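Local atomic coordinates of beta sliding clamp (Streptococcus pneumoniae, PDB entry 2AWA), a protein that probably forms a head-to-tail homodimeric ring around DNA that tethers DNA polymerases and other proteins to it, making replication processive. Residues 26-31 against 93-98; 40-45 against 134-139; 47-52 against 84-89. All blocks are in the same frame, centred on the assembly; numbering follows the deposited sequence.

Contact 1. Residues 26-31 against 93-98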
# COMPACT_ATOMS: atom_id res chain seq x y z
N ALA B 26 -7.59 16.59 13.71
CA ALA B 26 -6.76 17.78 13.79
C ALA B 26 -5.27 17.45 13.84
O ALA B 26 -4.48 18.11 13.16
CB ALA B 26 -7.15 18.62 14.98
N LEU B 27 -4.86 16.43 14.61
CA LEU B 27 -3.44 16.06 14.64
C LEU B 27 -2.95 15.59 13.26
O LEU B 27 -1.82 15.91 12.87
CB LEU B 27 -3.14 15.00 15.70
CG LEU B 27 -3.29 15.48 17.15
CD1 LEU B 27 -3.37 14.31 18.15
CD2 LEU B 27 -2.17 16.44 17.57
N ASN B 28 -3.81 14.85 12.54
CA ASN B 28 -3.46 14.29 11.26
C ASN B 28 -3.34 15.34 10.18
O ASN B 28 -2.52 15.22 9.27
CB ASN B 28 -4.47 13.23 10.85
CG ASN B 28 -4.21 11.89 11.53
OD1 ASN B 28 -3.08 11.56 11.88
ND2 ASN B 28 -5.26 11.12 11.71
N THR B 29 -4.15 16.38 10.30
CA THR B 29 -4.05 17.52 9.43
C THR B 29 -2.77 18.23 9.71
O THR B 29 -2.06 18.61 8.80
CB THR B 29 -5.21 18.48 9.66
OG1 THR B 29 -6.41 17.82 9.32
CG2 THR B 29 -5.09 19.72 8.80
N THR B 30 -2.46 18.44 10.99
CA THR B 30 -1.26 19.20 11.33
C THR B 30 0.00 18.44 10.92
O THR B 30 0.96 19.04 10.44
CB THR B 30 -1.22 19.56 12.82
OG1 THR B 30 -2.35 20.38 13.13
CG2 THR B 30 0.04 20.33 13.15
N LYS B 31 -0.03 17.12 11.07
CA LYS B 31 1.11 16.29 10.71
C LYS B 31 1.51 16.42 9.25
O LYS B 31 2.65 16.19 8.90
CB LYS B 31 0.82 14.82 11.01
CG LYS B 31 2.10 14.07 11.31
CD LYS B 31 2.10 12.64 10.84
CE LYS B 31 3.41 11.95 11.29
NZ LYS B 31 4.66 12.76 11.04
N PHE B 93 4.75 9.41 16.92
CA PHE B 93 4.50 8.56 18.07
C PHE B 93 3.20 8.98 18.79
O PHE B 93 2.32 8.15 19.00
CB PHE B 93 5.69 8.60 19.01
CG PHE B 93 5.63 7.56 20.06
CD1 PHE B 93 5.64 6.23 19.71
CD2 PHE B 93 5.55 7.89 21.39
CE1 PHE B 93 5.57 5.24 20.66
CE2 PHE B 93 5.48 6.90 22.35
CZ PHE B 93 5.50 5.57 21.98
N PHE B 94 3.09 10.26 19.12
CA PHE B 94 1.95 10.77 19.86
C PHE B 94 0.68 10.41 19.15
O PHE B 94 -0.25 9.83 19.75
CB PHE B 94 2.05 12.29 20.00
CG PHE B 94 0.86 12.92 20.66
CD1 PHE B 94 0.42 12.48 21.90
CD2 PHE B 94 0.20 13.98 20.06
CE1 PHE B 94 -0.68 13.08 22.52
CE2 PHE B 94 -0.89 14.60 20.67
CZ PHE B 94 -1.33 14.14 21.90
N ILE B 95 0.66 10.72 17.86
CA ILE B 95 -0.50 10.43 17.02
C ILE B 95 -0.86 8.95 17.01
O ILE B 95 -2.03 8.62 17.17
CB ILE B 95 -0.32 10.95 15.58
CG1 ILE B 95 -0.43 12.48 15.62
CG2 ILE B 95 -1.39 10.36 14.67
CD1 ILE B 95 -0.12 13.20 14.31
N ASN B 96 0.13 8.08 16.85
CA ASN B 96 -0.11 6.64 16.99
C ASN B 96 -0.73 6.25 18.32
O ASN B 96 -1.58 5.36 18.37
CB ASN B 96 1.18 5.84 16.84
CG ASN B 96 1.58 5.67 15.42
OD1 ASN B 96 0.74 5.39 14.57
ND2 ASN B 96 2.86 5.83 15.14
N VAL B 97 -0.28 6.88 19.39
CA VAL B 97 -0.72 6.51 20.72
C VAL B 97 -2.17 6.92 20.90
O VAL B 97 -2.99 6.12 21.34
CB VAL B 97 0.18 7.13 21.81
CG1 VAL B 97 -0.52 7.16 23.18
CG2 VAL B 97 1.49 6.39 21.88
N VAL B 98 -2.48 8.18 20.58
CA VAL B 98 -3.85 8.65 20.70
C VAL B 98 -4.77 7.71 19.92
O VAL B 98 -5.75 7.19 20.44
CB VAL B 98 -3.99 10.08 20.13
CG1 VAL B 98 -5.46 10.43 19.89
CG2 VAL B 98 -3.33 11.10 21.06

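Contact 2. Residues 40-45 against 134-139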
# COMPACT_ATOMS: atom_id res chain seq x y z
N ILE B 40 16.61 20.42 11.15
CA ILE B 40 16.37 21.01 12.48
C ILE B 40 15.57 20.00 13.31
O ILE B 40 14.37 19.85 13.10
CB ILE B 40 15.58 22.35 12.39
CG1 ILE B 40 16.30 23.35 11.49
CG2 ILE B 40 15.41 22.94 13.78
N PRO B 41 16.23 19.29 14.24
CA PRO B 41 15.63 18.19 15.00
C PRO B 41 14.23 18.44 15.59
O PRO B 41 13.39 17.54 15.56
CB PRO B 41 16.62 17.98 16.14
CG PRO B 41 17.92 18.39 15.58
CD PRO B 41 17.64 19.50 14.62
N ILE B 42 14.00 19.63 16.13
CA ILE B 42 12.81 19.89 16.92
C ILE B 42 11.56 19.96 16.07
O ILE B 42 10.45 19.91 16.58
CB ILE B 42 12.96 21.19 17.75
CG1 ILE B 42 11.99 21.20 18.92
CG2 ILE B 42 12.76 22.42 16.88
CD1 ILE B 42 12.43 20.37 20.09
N LEU B 43 11.73 20.08 14.76
CA LEU B 43 10.59 20.24 13.85
C LEU B 43 9.82 18.95 13.57
O LEU B 43 8.77 19.01 12.91
CB LEU B 43 11.05 20.90 12.56
CG LEU B 43 11.37 22.39 12.73
CD1 LEU B 43 11.82 22.99 11.41
CD2 LEU B 43 10.15 23.14 13.25
N SER B 44 10.30 17.82 14.09
CA SER B 44 9.55 16.55 14.11
C SER B 44 8.43 16.51 15.18
O SER B 44 7.61 15.61 15.20
CB SER B 44 10.49 15.37 14.31
OG SER B 44 11.10 15.40 15.60
N THR B 45 8.41 17.50 16.06
CA THR B 45 7.41 17.54 17.11
C THR B 45 6.21 18.32 16.63
O THR B 45 6.34 19.16 15.76
CB THR B 45 7.96 18.22 18.42
OG1 THR B 45 8.22 19.62 18.20
CG2 THR B 45 9.23 17.53 18.89
N GLN B 134 11.82 26.35 22.76
CA GLN B 134 12.79 26.11 21.70
C GLN B 134 12.16 25.99 20.31
O GLN B 134 12.87 26.05 19.32
CB GLN B 134 13.60 24.85 21.99
CG GLN B 134 12.82 23.55 21.86
CD GLN B 134 13.38 22.45 22.74
OE1 GLN B 134 14.55 22.09 22.63
NE2 GLN B 134 12.55 21.92 23.62
N TYR B 135 10.84 25.80 20.24
CA TYR B 135 10.16 25.67 18.96
C TYR B 135 10.17 27.02 18.27
O TYR B 135 9.86 28.02 18.89
CB TYR B 135 8.71 25.18 19.13
CG TYR B 135 8.10 24.67 17.83
CD1 TYR B 135 7.46 25.54 16.95
CD2 TYR B 135 8.21 23.33 17.46
CE1 TYR B 135 6.93 25.09 15.74
CE2 TYR B 135 7.67 22.86 16.24
CZ TYR B 135 7.03 23.76 15.39
OH TYR B 135 6.50 23.32 14.20
N PRO B 136 10.52 27.05 16.98
CA PRO B 136 10.61 28.31 16.29
C PRO B 136 9.27 28.97 16.05
O PRO B 136 8.41 28.37 15.45
CB PRO B 136 11.22 27.91 14.94
CG PRO B 136 10.83 26.53 14.76
CD PRO B 136 10.87 25.92 16.10
N ARG B 137 9.13 30.22 16.50
CA ARG B 137 7.95 31.03 16.19
C ARG B 137 7.79 31.22 14.68
O ARG B 137 8.78 31.32 13.96
CB ARG B 137 8.08 32.40 16.85
N ILE B 138 6.55 31.28 14.20
CA ILE B 138 6.27 31.44 12.76
C ILE B 138 6.20 32.93 12.42
O ILE B 138 5.53 33.70 13.11
CB ILE B 138 4.94 30.75 12.35
CG1 ILE B 138 4.94 29.27 12.75
CG2 ILE B 138 4.71 30.89 10.85
CD1 ILE B 138 3.57 28.61 12.66
N GLN B 139 6.89 33.34 11.35
CA GLN B 139 6.85 34.74 10.89
C GLN B 139 5.43 35.08 10.41
O GLN B 139 4.84 34.34 9.62
CB GLN B 139 7.87 34.99 9.77

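Contact 3. Residues 47-52 against 84-89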
# COMPACT_ATOMS: atom_id res chain seq x y z
N LYS B 47 3.50 20.97 18.26
CA LYS B 47 3.45 21.92 19.35
C LYS B 47 2.00 22.13 19.67
O LYS B 47 1.19 22.29 18.76
CB LYS B 47 4.09 23.25 18.94
CG LYS B 47 3.84 24.43 19.88
CD LYS B 47 4.87 25.51 19.64
CE LYS B 47 4.35 26.91 19.87
NZ LYS B 47 4.00 27.14 21.28
N ILE B 48 1.69 22.14 20.96
CA ILE B 48 0.32 22.17 21.46
C ILE B 48 0.15 23.32 22.44
O ILE B 48 0.55 23.21 23.60
CB ILE B 48 -0.03 20.86 22.17
CG1 ILE B 48 0.09 19.70 21.20
CG2 ILE B 48 -1.45 20.88 22.75
CD1 ILE B 48 0.14 18.39 21.89
N ASP B 49 -0.42 24.42 21.95
CA ASP B 49 -0.73 25.58 22.77
C ASP B 49 -2.17 25.48 23.23
O ASP B 49 -3.06 25.22 22.43
CB ASP B 49 -0.57 26.87 21.97
CG ASP B 49 0.85 27.39 21.99
OD1 ASP B 49 1.35 27.73 23.10
OD2 ASP B 49 1.46 27.47 20.90
N VAL B 50 -2.39 25.70 24.52
CA VAL B 50 -3.70 25.56 25.10
C VAL B 50 -4.05 26.86 25.77
O VAL B 50 -3.42 27.24 26.75
CB VAL B 50 -3.71 24.45 26.16
CG1 VAL B 50 -5.08 24.37 26.83
CG2 VAL B 50 -3.32 23.14 25.52
N THR B 51 -5.06 27.55 25.23
CA THR B 51 -5.53 28.81 25.77
C THR B 51 -6.98 28.68 26.20
O THR B 51 -7.60 27.63 26.01
CB THR B 51 -5.39 29.96 24.73
OG1 THR B 51 -6.10 29.63 23.53
CG2 THR B 51 -3.92 30.22 24.39
N ASN B 52 -7.51 29.74 26.81
CA ASN B 52 -8.92 29.77 27.22
C ASN B 52 -9.88 29.47 26.07
O ASN B 52 -10.85 28.71 26.24
CB ASN B 52 -9.27 31.13 27.84
CG ASN B 52 -9.07 31.15 29.34
OD1 ASN B 52 -9.30 30.15 30.02
ND2 ASN B 52 -8.66 32.30 29.87
N LEU B 84 -4.19 26.03 31.36
CA LEU B 84 -3.50 26.47 30.14
C LEU B 84 -2.05 25.99 30.10
O LEU B 84 -1.52 25.52 31.10
CB LEU B 84 -3.51 28.01 30.04
CG LEU B 84 -4.84 28.73 30.25
CD1 LEU B 84 -4.70 30.23 29.91
CD2 LEU B 84 -5.97 28.07 29.46
N GLY B 85 -1.42 26.13 28.94
CA GLY B 85 0.01 25.87 28.82
C GLY B 85 0.43 25.41 27.45
O GLY B 85 -0.38 25.33 26.53
N SER B 86 1.71 25.07 27.33
CA SER B 86 2.30 24.69 26.07
C SER B 86 3.24 23.48 26.21
O SER B 86 3.92 23.34 27.22
CB SER B 86 3.09 25.86 25.52
OG SER B 86 3.61 25.55 24.25
N ILE B 87 3.30 22.64 25.18
CA ILE B 87 4.18 21.47 25.20
C ILE B 87 4.50 20.99 23.78
O ILE B 87 3.76 21.26 22.83
CB ILE B 87 3.53 20.30 26.05
CG1 ILE B 87 4.57 19.29 26.54
CG2 ILE B 87 2.42 19.60 25.28
CD1 ILE B 87 5.46 19.83 27.62
N LEU B 88 5.61 20.26 23.65
CA LEU B 88 5.99 19.59 22.42
C LEU B 88 5.96 18.08 22.58
O LEU B 88 6.43 17.56 23.59
CB LEU B 88 7.41 19.98 22.05
CG LEU B 88 7.61 21.46 21.85
CD1 LEU B 88 9.02 21.72 21.34
CD2 LEU B 88 6.57 22.01 20.90
N LEU B 89 5.43 17.38 21.58
CA LEU B 89 5.49 15.92 21.55
C LEU B 89 5.98 15.45 20.18
O LEU B 89 5.70 16.09 19.17
CB LEU B 89 4.13 15.34 21.84
CG LEU B 89 3.57 15.61 23.23
CD1 LEU B 89 2.05 15.56 23.25
CD2 LEU B 89 4.15 14.61 24.21

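Contact 1. Residues 26-31 against 93-98
L27 turns its side chain squarely onto I95, F94 and V98 of the facing helix. Its CB rests on I95 CG1 at 3.7 Å, a contact made close to the L27 backbone. From there CG carries the fork forward beside the backbone N (chi1 -68°), and both methyls reach the ring of F94. CD1 is 3.5 Å from F94 CE2 and also brushes CG2 of V98, while CD2 approaches the same F94 CE2. The leucine and phenylalanine chains run at about a right angle. V98 CG2 lies over one face of the F94 ring, offset toward its rim.

I95 answers from the other helix. Its CD1 presses against L27 O at 3.5 Å, an oxygen already engaged by K31 N within its own helix. Isoleucine suits this place because its two branches part: CG2 lies 3.5 Å from N28 OD1, while CG1 and CD1 serve L27 and the stem of K31. The lysine's NZ makes a weak hydrogen bond to I34 O.

Segments 26-31 and 93-98 run nearly antiparallel (157°, axes 10.6 Å apart); they belong to helices 20-31 and 91-100, the pair that in this ring family lines the central DNA channel. Behind them L27 leans on L57 of strand 54-60 and F94 on L127 of strand 123-128, while F93 and V97 pack against V320 and L292 of the second subunit.

Contact 2. Residues 40-45 against 134-139
The carbonyl oxygen of I42, 4.1 Å from Y135 CE2, is gripped twice from within its own turn. T45 N donates to it at 3.2 Å and T45 OG1 at 2.8 Å, the hydroxyl arriving nearly along the C=O axis. With chi1 at 67°, OG1 of T45 sits between its backbone N and carbonyl carbon, folded back to this oxygen; the same hydroxyl lies near the plane of the Y135 ring, 3.8 Å from CD2 at its edge. Threonine suits the spot because its hydroxyl can bond back to I42 O at the end of the 3-10 segment 41-44 while the residue itself opens strand 45-50.

L43 crosses Y135 at about a right angle, and its CD2 touches both the phenol oxygen and, at 3.8 Å, P136 CG. P136 in turn lays its CD over one face of the Y135 ring. Farther out, I42 CD1 packs 3.5 Å from Q134 CD, against the amide end of a side chain whose NE2 is bonded to D131 O. The phenol itself is tied to S60 OG, which gives the buried hydroxyl a partner.

The 3-10 turn leads into strand 45-50, and segment 134-139 runs on from strand 123-128 toward strand 147-150. Between them, Y135 stands against I58 of strand 54-60. S44 OG bonds to E90, and the S44 backbone to that of A91, where strand 85-90 passes into helix 91-100.

Contact 3. Residues 47-52 against 84-89
K47 and L88 face each other as a non-hydrogen-bonded antiparallel pair, and their side chains cross obliquely. The leucine methyl CD2 tucks against the root of the lysine, 3.4 Å from K47 CB, and follows the aliphatic chain out through CG and CD. That chain leaves with CG opposite the backbone N (chi1 167°) and then bends in its outer half, which carries NZ forward along the strand, two residues on, to D49. There K47 NZ meets D49 OD2 at 2.6 Å in a salt bridge, on the syn side but tilted 29° out of the carboxylate plane. The other carboxylate oxygen, D49 OD1, lies 3.3 Å from S86 OG, a weak bond that is not settled, because the S86 proton has another acceptor within reach; S86 OG also pairs with S132 OG. Lysine suits the partly exposed face, with a greasy stem for L88 and a charged end for D49.

I48 and I87, between these pairs, exchange two hydrogen bonds, and V50 and G85, one step further on, two more. Strand 85-90 is thereby joined, at the outer edge of its sheet within this chain, to strand 45-50. The sheet belongs to the N-terminal domain of a beta sliding-ring processivity factor, in which sheets form the outside of the ring and helices line the channel.

I48 and V50 point to the opposite face. I48 CD1 reaches CD1 of L89, 3.7 Å away, the two chains crossing at a slant, and both also touch F108. V50 sets its CB 3.5 Å from G85 O. G85 adopts backbone angles at which a CB would jam against the carbonyl of L84, hence the glycine. Where the strands end, L84 folds CD2 over the turn's backbone, 3.5 Å from N52 N.

How the contacts relate
All three contacts lie in the N-terminal domain, and contact 3 is nested along the chain inside the loops closed by contacts 1 and 2, whose own segments alternate. Contacts 1 and 3 have centres about 15 Å apart and meet through the helix that follows strand 85-90: F94 CD1 packs 3.7 Å from L89 CD1, so one phenylalanine bridges helix pair and sheet. Contacts 2 and 3, centres about 14 Å apart, join where Y135 CD1 lies 3.7 Å from K47 CD. Contacts 1 and 2 do not touch, their nearest atoms being about 6 Å apart. The strand pair is thus the common neighbour of the helix pair and of the loop contact.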